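Long-range contacts in alternansucrase (PDB 6HVG), which is a large multidomain enzyme of glycoside hydrolase family 70, combining a TIM-barrel-clan catalytic region and a calcium ion with repeats of the cell-wall-binding type: residues F974-T979 with N989-G994; P962-N967 with N978-Q983; G876-L881 with N924-T929; S947-I952 with K993-A998. All coordinates share one frame; numbering follows the deposited sequence.

Interaction 1 (F974-T979 with N989-G994); sequences FHKTNT and NYEMKG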
# COMPACT_ATOMS: atom_id res chain seq x y z
N PHE A 974 -22.36 40.22 15.40
CA PHE A 974 -22.53 40.13 13.95
C PHE A 974 -23.95 39.69 13.61
O PHE A 974 -24.54 38.88 14.32
CB PHE A 974 -21.55 39.12 13.35
CG PHE A 974 -20.11 39.52 13.43
CD1 PHE A 974 -19.38 39.28 14.58
CD2 PHE A 974 -19.48 40.14 12.36
CE1 PHE A 974 -18.04 39.64 14.66
CE2 PHE A 974 -18.14 40.51 12.42
CZ PHE A 974 -17.42 40.26 13.57
N HIS A 975 -24.47 40.22 12.51
CA HIS A 975 -25.84 39.95 12.06
C HIS A 975 -25.81 39.36 10.66
O HIS A 975 -24.74 39.30 10.03
CB HIS A 975 -26.66 41.25 12.07
CG HIS A 975 -26.66 41.97 13.39
ND1 HIS A 975 -27.59 41.72 14.37
CD2 HIS A 975 -25.83 42.92 13.88
CE1 HIS A 975 -27.33 42.48 15.42
NE2 HIS A 975 -26.27 43.22 15.15
N LYS A 976 -26.98 38.97 10.16
CA LYS A 976 -27.11 38.49 8.78
C LYS A 976 -26.54 39.54 7.82
O LYS A 976 -25.78 39.23 6.92
CB LYS A 976 -28.57 38.18 8.44
CG LYS A 976 -28.81 37.61 7.04
CD LYS A 976 -30.29 37.41 6.74
CE LYS A 976 -30.52 36.77 5.38
NZ LYS A 976 -30.25 37.72 4.25
N THR A 977 -26.94 40.79 8.04
CA THR A 977 -26.46 41.89 7.23
C THR A 977 -25.70 42.84 8.16
O THR A 977 -26.13 43.09 9.29
CB THR A 977 -27.64 42.56 6.49
OG1 THR A 977 -27.15 43.20 5.30
CG2 THR A 977 -28.40 43.56 7.40
N ASN A 978 -24.56 43.33 7.70
CA ASN A 978 -23.74 44.23 8.52
C ASN A 978 -23.35 45.47 7.73
O ASN A 978 -23.07 45.39 6.53
CB ASN A 978 -22.47 43.51 9.02
CG ASN A 978 -22.76 42.34 9.94
OD1 ASN A 978 -22.77 42.48 11.18
ND2 ASN A 978 -23.00 41.16 9.35
N THR A 979 -23.32 46.60 8.43
CA THR A 979 -22.82 47.83 7.85
C THR A 979 -21.60 48.27 8.68
O THR A 979 -21.73 48.78 9.80
CB THR A 979 -23.93 48.91 7.77
OG1 THR A 979 -24.26 49.36 9.09
CG2 THR A 979 -25.21 48.36 7.10
N ASN A 989 -20.51 47.29 3.23
CA ASN A 989 -21.60 46.35 3.45
C ASN A 989 -21.13 44.91 3.32
O ASN A 989 -20.50 44.57 2.33
CB ASN A 989 -22.70 46.52 2.41
CG ASN A 989 -23.47 47.81 2.56
OD1 ASN A 989 -23.69 48.35 3.66
ND2 ASN A 989 -23.93 48.30 1.43
N TYR A 990 -21.51 44.06 4.27
CA TYR A 990 -21.01 42.67 4.31
C TYR A 990 -22.03 41.70 4.93
O TYR A 990 -22.50 41.91 6.05
CB TYR A 990 -19.70 42.61 5.10
CG TYR A 990 -18.99 41.27 5.06
CD1 TYR A 990 -18.27 40.87 3.94
CD2 TYR A 990 -19.03 40.41 6.16
CE1 TYR A 990 -17.61 39.66 3.93
CE2 TYR A 990 -18.37 39.18 6.15
CZ TYR A 990 -17.66 38.81 5.04
OH TYR A 990 -17.01 37.62 5.04
N GLU A 991 -22.33 40.63 4.21
CA GLU A 991 -23.28 39.63 4.69
C GLU A 991 -22.55 38.42 5.30
O GLU A 991 -21.58 37.93 4.72
CB GLU A 991 -24.17 39.17 3.52
CG GLU A 991 -25.52 38.57 3.94
CD GLU A 991 -26.25 37.83 2.83
OE1 GLU A 991 -26.03 38.17 1.64
OE2 GLU A 991 -27.06 36.92 3.14
N MET A 992 -23.00 37.96 6.47
CA MET A 992 -22.59 36.65 7.02
C MET A 992 -23.22 35.54 6.18
O MET A 992 -24.33 35.05 6.45
CB MET A 992 -23.00 36.48 8.49
CG MET A 992 -22.25 37.34 9.49
SD MET A 992 -20.56 36.78 9.87
CE MET A 992 -20.92 35.33 10.88
N LYS A 993 -22.48 35.15 5.16
CA LYS A 993 -22.95 34.35 4.05
C LYS A 993 -21.90 33.28 3.79
O LYS A 993 -20.72 33.60 3.61
CB LYS A 993 -23.10 35.27 2.81
CG LYS A 993 -23.80 34.68 1.60
CD LYS A 993 -23.60 35.55 0.36
CE LYS A 993 -24.47 35.08 -0.81
NZ LYS A 993 -24.05 33.78 -1.40
N GLY A 994 -22.31 32.02 3.77
CA GLY A 994 -21.45 30.97 3.26
C GLY A 994 -21.19 31.22 1.78
O GLY A 994 -22.07 31.67 1.05
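N978 and Y990 form a hydrogen-bonded antiparallel pair in the hairpin of strands 977-982 and 987-991. Y990 N gives a fairly straight bond to N978 O (3.1 Å, 164°), and N978 N returns one to Y990 O at 3.0 Å. Two residues on, M992 N donates to K976 O at 3.1 Å, carrying the pairing just past the strand.

The side chain of N978 turns back along its own chain: with CG beside the backbone N (chi1 -63°), its OD1 receives H975 N at 3.1 Å and its ND2 reaches H975 O. This amide spans the break at K976 between strands 971-975 and 977-982. ND2 also gives a weak hydrogen bond to Y990 O.

K976 and E991 run side by side, joined by a weak salt bridge from NZ to OE2 (3.5 Å); OE2 has a second lysine partner, K921. Next to this pair in sequence, the bent chain of M992 lays CG against H975 O (3.2 Å) and points SD obliquely at the F974 ring, a Met-aromatic contact 5.1 Å from the centroid.

The backbone bonds and the N978 amide therefore probably set the chain's change of strand, while the weak, shared ion pair probably adds little.

Interaction 2 (P962-N967 with N978-Q983); sequences PTLRTN and NTFVKQ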
# COMPACT_ATOMS: atom_id res chain seq x y z
N PRO A 962 -12.36 47.28 7.15
CA PRO A 962 -13.53 47.67 7.90
C PRO A 962 -13.32 47.46 9.37
O PRO A 962 -12.75 46.46 9.77
CB PRO A 962 -14.62 46.71 7.44
CG PRO A 962 -13.97 45.69 6.60
CD PRO A 962 -12.60 46.15 6.26
N THR A 963 -13.78 48.40 10.18
CA THR A 963 -13.67 48.32 11.62
C THR A 963 -15.00 47.94 12.18
O THR A 963 -16.02 48.11 11.56
CB THR A 963 -13.26 49.66 12.25
OG1 THR A 963 -14.25 50.64 11.96
CG2 THR A 963 -11.90 50.14 11.70
N LEU A 964 -14.97 47.41 13.38
CA LEU A 964 -16.16 47.12 14.13
C LEU A 964 -15.74 47.26 15.58
O LEU A 964 -14.62 46.86 15.96
CB LEU A 964 -16.64 45.71 13.82
CG LEU A 964 -17.90 45.27 14.60
CD1 LEU A 964 -18.99 46.33 14.66
CD2 LEU A 964 -18.45 43.99 13.99
N ARG A 965 -16.60 47.84 16.41
CA ARG A 965 -16.26 48.11 17.80
C ARG A 965 -16.98 47.15 18.74
O ARG A 965 -18.16 46.86 18.55
CB ARG A 965 -16.60 49.54 18.18
CG ARG A 965 -16.02 49.95 19.52
CD ARG A 965 -16.34 51.41 19.85
NE ARG A 965 -15.47 52.30 19.09
CZ ARG A 965 -14.19 52.58 19.41
NH1 ARG A 965 -13.63 52.10 20.51
NH2 ARG A 965 -13.48 53.38 18.61
N THR A 966 -16.26 46.67 19.75
CA THR A 966 -16.81 45.76 20.76
C THR A 966 -17.64 46.55 21.77
O THR A 966 -17.43 47.74 21.96
CB THR A 966 -15.69 45.02 21.52
OG1 THR A 966 -14.83 45.96 22.15
CG2 THR A 966 -14.83 44.22 20.58
N ASN A 967 -18.58 45.87 22.44
CA ASN A 967 -19.42 46.50 23.45
C ASN A 967 -18.78 46.59 24.84
O ASN A 967 -17.57 46.39 24.99
CB ASN A 967 -20.76 45.77 23.51
CG ASN A 967 -20.64 44.39 24.12
OD1 ASN A 967 -19.71 44.10 24.88
ND2 ASN A 967 -21.58 43.53 23.78
N ASN A 978 -24.56 43.33 7.70
CA ASN A 978 -23.74 44.23 8.52
C ASN A 978 -23.35 45.47 7.73
O ASN A 978 -23.07 45.39 6.53
CB ASN A 978 -22.47 43.51 9.02
CG ASN A 978 -22.76 42.34 9.94
OD1 ASN A 978 -22.77 42.48 11.18
ND2 ASN A 978 -23.00 41.16 9.35
N THR A 979 -23.32 46.60 8.43
CA THR A 979 -22.82 47.83 7.85
C THR A 979 -21.60 48.27 8.68
O THR A 979 -21.73 48.78 9.80
CB THR A 979 -23.93 48.91 7.77
OG1 THR A 979 -24.26 49.36 9.09
CG2 THR A 979 -25.21 48.36 7.10
N PHE A 980 -20.41 48.04 8.13
CA PHE A 980 -19.15 48.34 8.82
C PHE A 980 -18.63 49.65 8.30
O PHE A 980 -18.85 49.99 7.12
CB PHE A 980 -18.07 47.30 8.53
CG PHE A 980 -18.44 45.90 8.94
CD1 PHE A 980 -18.90 45.64 10.22
CD2 PHE A 980 -18.27 44.85 8.06
CE1 PHE A 980 -19.21 44.35 10.60
CE2 PHE A 980 -18.58 43.57 8.43
CZ PHE A 980 -19.05 43.31 9.70
N VAL A 981 -17.91 50.37 9.14
CA VAL A 981 -17.30 51.60 8.69
C VAL A 981 -15.78 51.46 8.75
O VAL A 981 -15.25 50.97 9.73
CB VAL A 981 -17.80 52.86 9.46
CG1 VAL A 981 -19.32 52.82 9.63
CG2 VAL A 981 -17.13 53.02 10.82
N LYS A 982 -15.10 51.87 7.70
CA LYS A 982 -13.66 52.04 7.72
C LYS A 982 -13.28 53.15 8.68
O LYS A 982 -14.06 54.06 8.91
CB LYS A 982 -13.17 52.41 6.33
CG LYS A 982 -13.25 51.32 5.28
CD LYS A 982 -12.32 51.62 4.11
CE LYS A 982 -12.37 50.55 3.03
NZ LYS A 982 -11.26 50.73 2.06
N GLN A 983 -12.07 53.09 9.24
CA GLN A 983 -11.68 54.06 10.25
C GLN A 983 -11.68 55.49 9.72
O GLN A 983 -12.12 56.42 10.41
CB GLN A 983 -10.34 53.68 10.90
CG GLN A 983 -9.13 53.60 9.99
CD GLN A 983 -7.87 53.18 10.74
OE1 GLN A 983 -7.94 52.69 11.87
NE2 GLN A 983 -6.71 53.35 10.12
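P962, T963 and L964 meet F980, V981 and Q983 where two neighbouring strands, 962-965 and 977-982, splay apart in the large antiparallel sheet. Their short segments stand at 111°, far from the antiparallel limit, so only the beginning of the first strand lies against the end of the second. The sheet is consistent with the beta-sandwich domain C of family 70 enzymes.

The polar part converges on one carbonyl. T963 N donates to V981 O at 3.0 Å with a good angle at the hydrogen, but comes in from above the carbonyl plane, 43° out of it. T963 OG1 sits between the backbone N and the carbonyl carbon (chi1 61°), which turns it to the same V981 O; the modelled separation is too short to be taken literally, and the strength of this second bond is doubtful.

The apolar part centres on F980. Its CB lies 3.7 Å from P962 CB, and T963 O approaches that CB at a similar range. CG of L964 lies opposite its backbone N, and the side chain crosses the phenyl group obliquely. Further in, W1007 meets F980 edge-to-face and F974 packs on it too, so the ring is buried among aromatic neighbours. Where exposed Q983 ends the contact, its side chain crosses that of T963 at about a right angle, with T963 CG2 4.0 Å from Q983 CB. On the ring of F980 itself, L964 CD2 rests 3.5 Å from CE1.

Interaction 3 (G876-L881 with N924-T929); sequences GETDLL and NDKTIT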
# COMPACT_ATOMS: atom_id res chain seq x y z
N GLY A 876 -32.43 28.09 14.65
CA GLY A 876 -31.52 29.24 14.51
C GLY A 876 -30.05 28.90 14.28
O GLY A 876 -29.28 29.73 13.78
N GLU A 877 -29.68 27.66 14.62
CA GLU A 877 -28.28 27.27 14.73
C GLU A 877 -27.56 27.17 13.38
O GLU A 877 -28.03 26.56 12.43
CB GLU A 877 -28.11 25.96 15.53
CG GLU A 877 -28.50 26.07 17.01
CD GLU A 877 -28.32 24.77 17.78
OE1 GLU A 877 -28.52 23.68 17.19
OE2 GLU A 877 -28.03 24.81 18.99
N THR A 878 -26.37 27.75 13.36
CA THR A 878 -25.56 27.91 12.15
C THR A 878 -24.38 26.94 12.08
O THR A 878 -23.86 26.67 10.99
CB THR A 878 -25.02 29.34 12.14
OG1 THR A 878 -26.11 30.26 12.13
CG2 THR A 878 -24.19 29.59 10.95
N ASP A 879 -23.97 26.41 13.23
CA ASP A 879 -22.75 25.60 13.37
C ASP A 879 -21.48 26.35 12.94
O ASP A 879 -20.61 25.80 12.27
CB ASP A 879 -22.91 24.28 12.63
CG ASP A 879 -21.80 23.28 12.94
OD1 ASP A 879 -21.57 23.04 14.13
OD2 ASP A 879 -21.19 22.74 12.00
N LEU A 880 -21.40 27.62 13.34
CA LEU A 880 -20.26 28.47 13.06
C LEU A 880 -19.33 28.43 14.28
O LEU A 880 -19.78 28.62 15.41
CB LEU A 880 -20.72 29.91 12.73
CG LEU A 880 -20.23 30.57 11.42
CD1 LEU A 880 -20.18 29.65 10.22
CD2 LEU A 880 -21.10 31.76 11.04
N LEU A 881 -18.05 28.15 14.06
CA LEU A 881 -17.08 28.02 15.17
C LEU A 881 -16.43 29.36 15.48
O LEU A 881 -16.01 30.07 14.58
CB LEU A 881 -16.01 26.98 14.83
CG LEU A 881 -14.87 26.77 15.83
CD1 LEU A 881 -14.57 25.29 16.04
CD2 LEU A 881 -13.61 27.46 15.38
N ASN A 924 -32.96 36.19 9.74
CA ASN A 924 -32.92 37.64 9.91
C ASN A 924 -32.68 38.05 11.37
O ASN A 924 -31.97 39.02 11.65
CB ASN A 924 -34.22 38.25 9.38
CG ASN A 924 -34.37 38.06 7.89
OD1 ASN A 924 -33.54 38.51 7.11
ND2 ASN A 924 -35.43 37.37 7.48
N ASP A 925 -33.27 37.30 12.30
CA ASP A 925 -33.10 37.56 13.75
C ASP A 925 -31.68 37.29 14.30
O ASP A 925 -31.20 37.98 15.20
CB ASP A 925 -34.12 36.73 14.55
N LYS A 926 -31.01 36.28 13.72
CA LYS A 926 -29.78 35.69 14.27
C LYS A 926 -28.59 36.64 14.41
O LYS A 926 -28.29 37.42 13.51
CB LYS A 926 -29.33 34.49 13.44
CG LYS A 926 -28.24 33.66 14.10
CD LYS A 926 -28.67 33.06 15.42
CE LYS A 926 -27.69 32.02 15.94
NZ LYS A 926 -28.19 31.47 17.23
N THR A 927 -27.90 36.52 15.55
CA THR A 927 -26.68 37.26 15.83
C THR A 927 -25.56 36.29 16.18
O THR A 927 -25.76 35.36 16.96
CB THR A 927 -26.86 38.21 17.02
OG1 THR A 927 -27.01 37.44 18.21
CG2 THR A 927 -28.07 39.06 16.80
N ILE A 928 -24.39 36.52 15.61
CA ILE A 928 -23.23 35.68 15.91
C ILE A 928 -22.15 36.48 16.62
O ILE A 928 -21.79 37.57 16.18
CB ILE A 928 -22.70 35.00 14.63
CG1 ILE A 928 -23.63 33.84 14.29
CG2 ILE A 928 -21.29 34.47 14.82
CD1 ILE A 928 -23.32 33.20 12.97
N THR A 929 -21.64 35.93 17.72
CA THR A 929 -20.78 36.69 18.62
C THR A 929 -19.38 36.11 18.86
O THR A 929 -19.21 34.91 19.08
CB THR A 929 -21.45 36.87 19.99
OG1 THR A 929 -22.77 37.37 19.81
CG2 THR A 929 -20.66 37.84 20.82
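K926, just ahead of strand 927-931, and I928 within it both reach toward the irregular chain of 876-881, and no hydrogen bond crosses between the two segments. They are joined by van der Waals contact, and the side-chain torsions decide which atoms make it.

K926 leaves its backbone with CG anti to N (chi1 -168°), kinks at the next bond (chi2 61°) and then runs straight to its ammonium. The kink brings the methylenes past the carbonyl of G876, with K926 CE nearest at 3.5 Å to G876 O and K926 NZ at 4.0 Å. The carbonyl is thus met by the aliphatic part of the lysine, while NZ has a long, weak ion pair with D867 OD1.

I928 sets CG1 beside its own backbone N and carries CD1 on in an extended chain (chi2 173°), so that this methyl leads the approach. It crosses L880 at about a right angle and abuts L880 CD2. T878 comes in more obliquely: its OG1, beside its backbone N and opposite the carbonyl carbon, lies 4.1 Å from I928 CD1. D867 holds this irregular chain as well: its OD2 accepts T878 N, and its backbone bonds to D879 and L880.

L880 also packs on I913 of strand 910-915, and M992 adds its methyl. Side chains of the loop leading into strand 881-885 of the large sheet pack on I928 of the small sheet of strands 927-931 and 971-975, an apolar contact consistent with the beta-sandwich domain C of family 70 enzymes.

Interaction 4 (S947-I952 with K993-A998); sequences SNDSGI and KGSLNA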
# COMPACT_ATOMS: atom_id res chain seq x y z
N SER A 947 -14.27 36.37 3.97
CA SER A 947 -14.67 35.61 2.78
C SER A 947 -15.84 36.26 2.04
O SER A 947 -16.62 36.99 2.62
CB SER A 947 -15.02 34.16 3.16
OG SER A 947 -16.14 34.11 4.02
N ASN A 948 -15.95 35.96 0.74
CA ASN A 948 -17.04 36.44 -0.09
C ASN A 948 -17.20 35.49 -1.28
O ASN A 948 -16.52 34.47 -1.35
CB ASN A 948 -16.78 37.88 -0.54
CG ASN A 948 -15.50 38.03 -1.35
OD1 ASN A 948 -15.33 37.39 -2.41
ND2 ASN A 948 -14.58 38.88 -0.87
N ASP A 949 -18.09 35.82 -2.21
CA ASP A 949 -18.49 34.87 -3.25
C ASP A 949 -17.47 34.62 -4.37
O ASP A 949 -17.62 33.65 -5.13
CB ASP A 949 -19.86 35.30 -3.81
CG ASP A 949 -20.97 35.20 -2.77
OD1 ASP A 949 -21.05 34.15 -2.07
OD2 ASP A 949 -21.77 36.16 -2.63
N SER A 950 -16.46 35.48 -4.47
CA SER A 950 -15.40 35.34 -5.48
C SER A 950 -14.02 34.98 -4.90
O SER A 950 -13.15 34.49 -5.62
CB SER A 950 -15.29 36.63 -6.30
OG SER A 950 -15.10 37.73 -5.46
N GLY A 951 -13.81 35.24 -3.61
CA GLY A 951 -12.57 34.85 -2.94
C GLY A 951 -12.59 35.11 -1.44
O GLY A 951 -13.64 35.04 -0.79
N ILE A 952 -11.41 35.42 -0.90
CA ILE A 952 -11.26 35.88 0.48
C ILE A 952 -10.41 37.13 0.41
O ILE A 952 -9.30 37.08 -0.08
CB ILE A 952 -10.55 34.84 1.38
CG1 ILE A 952 -11.30 33.51 1.40
CG2 ILE A 952 -10.43 35.37 2.81
CD1 ILE A 952 -10.53 32.34 1.98
N LYS A 993 -22.48 35.15 5.16
CA LYS A 993 -22.95 34.35 4.05
C LYS A 993 -21.90 33.28 3.79
O LYS A 993 -20.72 33.60 3.61
CB LYS A 993 -23.10 35.27 2.81
CG LYS A 993 -23.80 34.68 1.60
CD LYS A 993 -23.60 35.55 0.36
CE LYS A 993 -24.47 35.08 -0.81
NZ LYS A 993 -24.05 33.78 -1.40
N GLY A 994 -22.31 32.02 3.77
CA GLY A 994 -21.45 30.97 3.26
C GLY A 994 -21.19 31.22 1.78
O GLY A 994 -22.07 31.67 1.05
N SER A 995 -19.97 30.96 1.33
CA SER A 995 -19.58 31.19 -0.06
C SER A 995 -18.99 29.92 -0.68
O SER A 995 -18.61 28.98 0.04
CB SER A 995 -18.56 32.34 -0.14
OG SER A 995 -19.07 33.57 0.38
N LEU A 996 -18.89 29.90 -2.00
CA LEU A 996 -18.28 28.78 -2.71
C LEU A 996 -17.39 29.32 -3.82
O LEU A 996 -17.87 29.95 -4.74
CB LEU A 996 -19.36 27.83 -3.26
CG LEU A 996 -18.97 26.36 -3.54
CD1 LEU A 996 -20.11 25.41 -3.20
CD2 LEU A 996 -18.56 26.15 -4.98
N ASN A 997 -16.08 29.08 -3.70
CA ASN A 997 -15.09 29.44 -4.73
C ASN A 997 -13.79 28.65 -4.49
O ASN A 997 -13.75 27.81 -3.60
CB ASN A 997 -14.83 30.96 -4.71
CG ASN A 997 -14.42 31.46 -3.34
OD1 ASN A 997 -13.37 31.07 -2.81
ND2 ASN A 997 -15.24 32.33 -2.74
N ALA A 998 -12.75 28.89 -5.29
CA ALA A 998 -11.50 28.16 -5.16
C ALA A 998 -10.87 28.22 -3.75
O ALA A 998 -10.26 27.25 -3.30
CB ALA A 998 -10.49 28.63 -6.19
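N948 brings its carbonyl against strand 995-997: the O atom lies 3.2 Å from S995 CB and 2.9 Å from N997 ND2. Its side chain points away from that strand and shapes the turn. S950 N donates to N948 OD1 at 3.0 Å, in the carbonyl plane, making an Asx turn; G951 N extends it to an Asx motif, and S950 OG is a third donor. N948 N closes the loop on G951 O, at the end of the hairpin of strands 940-947 and 952-954.

D949 carries the charge. With CG beside its backbone N (chi1 -66°), the carboxylate swings back to K993, crossing that side chain at about a right angle. K993 NZ reaches D949 OD1 on its syn side at 3.1 Å, 29° out of the carboxylate plane, and S995 OG lies 3.2 Å from that oxygen.

S950 and G951 pass over N997, whose amide lies against their backbone; G951 N is 3.4 Å from N997 ND2, two donors that do not bond. N997 OD1 turns instead to L999 N.

The turn is shaped by its own asparagine, and one aspartate oxygen supplies the ionic link; with D949 exposed, solvent probably softens that attraction.

In the fold
All four contacts lie on one side of the chain's centre, in the beta-rich part of the family 70 region. Interaction 1 is central: its centre is about 12 Å from that of interaction 2, 11 Å from interaction 3 and 13 Å from interaction 4, and it touches each. It shares strand 977-982 with interaction 2, pairs with interaction 3 through strands 971-975 and 927-931, and continues into interaction 4 along 993-994, and Y990 OH meets S947 O. Interactions 2, 3 and 4 do not touch one another. Along the chain interaction 3 closes first, and interaction 2 is nested within the loop closed by interaction 4. Interaction 1 thus links the other three, in a region consistent with domain C.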